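Local coordinates for protein designed CISK-PX domain (Synthetic construct, PDB 4OXW) that is a computationally designed version of the PX domain of the kinase CISK and probably binds phosphoinositide headgroups, at residues A[42-45]-A[46-49]. Numbering follows the deposited sequence.
Sequences YRRY and SDFY. With SO4 (sulfate ion), chain B; SO4 (sulfate ion), chain C.
R44, at the N-cap of helix 45-58, lays its side chain over S46 and grips two sulfate ions where strand 37-44 gives way to the helix. Its CB starts 3.4 Å from O3 of the chain B sulfate, CG passes the carboxylate of D47 and CD reaches the neighbourhood of S46 OG. There the chain bends (chi3 60°), bringing the guanidinium over the serine hydroxyl, with S46 OG 3.2 Å from R44 CZ against one face, a contact without a hydrogen bond. The edge serves the anions: R44 NE makes a weak bond to O2 of the chain B sulfate, R44 NH2 binds the same O2 at 2.7 Å, and NH1 and NH2 together clasp O3 and O1 of the chain C sulfate, the NH2 bond almost straight at 177°. The first helical turn adds S46 N, which donates to O3 of the chain B sulfate at 2.8 Å. D47 turns back to the N-cap residue, its OD2 accepting R44 N at 2.9 Å from above the carboxylate plane, while R44 O receives F48 N at 3.3 Å. Toward the core, F48 CE2 lies 3.9 Å from R43 CB, and the F48 ring meets F110 edge-to-face. Arginine and helix N-terminus thus form an anion site, its sulfates probably from the crystallisation liquor, consistent with the phosphoinositide pocket of PX domains, where a basic residue at this junction meets lipid phosphate.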
loop_
_atom_site.group_PDB
_atom_site.type_symbol
_atom_site.label_atom_id
_atom_site.label_comp_id
_atom_site.label_asym_id
_atom_site.label_seq_id
_atom_site.Cartn_x
_atom_site.Cartn_y
_atom_site.Cartn_z
ATOM N N TYR A 42 5.535 6.297 -2.689
ATOM C CA TYR A 42 6.120 5.395 -1.729
ATOM C C TYR A 42 5.314 5.427 -0.461
ATOM O O TYR A 42 5.053 6.520 0.070
ATOM C CB TYR A 42 7.566 5.853 -1.434
ATOM C CG TYR A 42 8.410 5.749 -2.645
ATOM C CD1 TYR A 42 9.154 4.641 -2.875
ATOM C CD2 TYR A 42 8.387 6.746 -3.603
ATOM C CE1 TYR A 42 9.907 4.537 -4.023
ATOM C CE2 TYR A 42 9.121 6.647 -4.754
ATOM C CZ TYR A 42 9.892 5.532 -4.949
ATOM O OH TYR A 42 10.644 5.399 -6.096
ATOM N N ARG A 43 4.989 4.265 0.098
ATOM C CA ARG A 43 4.135 4.177 1.278
ATOM C C ARG A 43 4.596 3.108 2.225
ATOM O O ARG A 43 4.930 1.987 1.834
ATOM C CB ARG A 43 2.664 3.877 0.887
ATOM C CG ARG A 43 2.087 4.947 -0.025
ATOM C CD ARG A 43 1.745 6.234 0.756
ATOM N NE ARG A 43 1.155 7.216 -0.154
ATOM C CZ ARG A 43 1.712 8.331 -0.551
ATOM N NH1 ARG A 43 2.924 8.690 -0.130
ATOM N NH2 ARG A 43 1.066 9.129 -1.398
ATOM N N ARG A 44 4.541 3.420 3.497
ATOM C CA ARG A 44 4.826 2.435 4.553
ATOM C C ARG A 44 3.614 1.596 4.878
ATOM O O ARG A 44 2.478 1.998 4.596
ATOM C CB ARG A 44 5.244 3.192 5.876
ATOM C CG ARG A 44 6.441 4.070 5.763
ATOM C CD ARG A 44 6.508 4.992 6.985
ATOM N NE ARG A 44 6.609 4.195 8.201
ATOM C CZ ARG A 44 6.237 4.621 9.404
ATOM N NH1 ARG A 44 5.744 5.854 9.561
ATOM N NH2 ARG A 44 6.377 3.830 10.460
ATOM N N TYR A 45 3.814 0.455 5.524
ATOM C CA TYR A 45 2.707 -0.376 5.963
ATOM C C TYR A 45 1.730 0.438 6.801
ATOM O O TYR A 45 0.510 0.306 6.668
ATOM C CB TYR A 45 3.157 -1.586 6.813
ATOM C CG TYR A 45 1.998 -2.382 7.348
ATOM C CD1 TYR A 45 1.339 -3.328 6.563
ATOM C CD2 TYR A 45 1.539 -2.214 8.666
ATOM C CE1 TYR A 45 0.266 -4.058 7.052
ATOM C CE2 TYR A 45 0.469 -2.926 9.134
ATOM C CZ TYR A 45 -0.187 -3.831 8.341
ATOM O OH TYR A 45 -1.249 -4.561 8.818
ATOM N N SER A 46 2.254 1.299 7.665
ATOM C CA SER A 46 1.376 2.109 8.544
ATOM C C SER A 46 0.522 3.070 7.745
ATOM O O SER A 46 -0.570 3.427 8.190
ATOM C CB SER A 46 2.183 2.868 9.588
ATOM O OG SER A 46 3.140 3.720 9.011
ATOM N N ASP A 47 1.004 3.516 6.576
ATOM C CA ASP A 47 0.147 4.327 5.675
ATOM C C ASP A 47 -1.036 3.506 5.148
ATOM O O ASP A 47 -2.200 3.971 5.125
ATOM C CB ASP A 47 0.908 4.917 4.531
ATOM C CG ASP A 47 2.065 5.813 4.967
ATOM O OD1 ASP A 47 1.873 6.584 5.916
ATOM O OD2 ASP A 47 3.079 5.802 4.253
ATOM N N PHE A 48 -0.765 2.302 4.681
ATOM C CA PHE A 48 -1.804 1.381 4.258
ATOM C C PHE A 48 -2.783 1.068 5.377
ATOM O O PHE A 48 -3.981 0.995 5.156
ATOM C CB PHE A 48 -1.272 0.038 3.795
ATOM C CG PHE A 48 -0.607 0.030 2.450
ATOM C CD1 PHE A 48 -1.330 -0.361 1.315
ATOM C CD2 PHE A 48 0.737 0.313 2.302
ATOM C CE1 PHE A 48 -0.694 -0.430 0.085
ATOM C CE2 PHE A 48 1.376 0.249 1.060
ATOM C CZ PHE A 48 0.648 -0.140 -0.052
ATOM N N TYR A 49 -2.278 0.915 6.603
ATOM C CA TYR A 49 -3.121 0.586 7.747
ATOM C C TYR A 49 -4.092 1.737 8.079
ATOM O O TYR A 49 -5.272 1.488 8.310
ATOM C CB TYR A 49 -2.227 0.285 8.942
ATOM C CG TYR A 49 -2.971 -0.223 10.156
ATOM C CD1 TYR A 49 -3.192 -1.579 10.344
ATOM C CD2 TYR A 49 -3.398 0.663 11.114
ATOM C CE1 TYR A 49 -3.884 -2.038 11.449
ATOM C CE2 TYR A 49 -4.063 0.216 12.230
ATOM C CZ TYR A 49 -4.302 -1.123 12.388
ATOM O OH TYR A 49 -4.962 -1.533 13.525
HETATM S S SO4 B . 5.844 0.559 9.442
HETATM O O1 SO4 B . 6.430 -0.659 8.779
HETATM O O2 SO4 B . 7.069 1.308 9.865
HETATM O O3 SO4 B . 4.854 1.363 8.692
HETATM O O4 SO4 B . 5.063 0.048 10.577
HETATM S S SO4 C . 4.780 6.040 13.450
HETATM O O1 SO4 C . 5.612 4.822 13.290
HETATM O O2 SO4 C . 5.485 7.037 14.301
HETATM O O3 SO4 C . 4.517 6.681 12.126
HETATM O O4 SO4 C . 3.485 5.678 14.075
#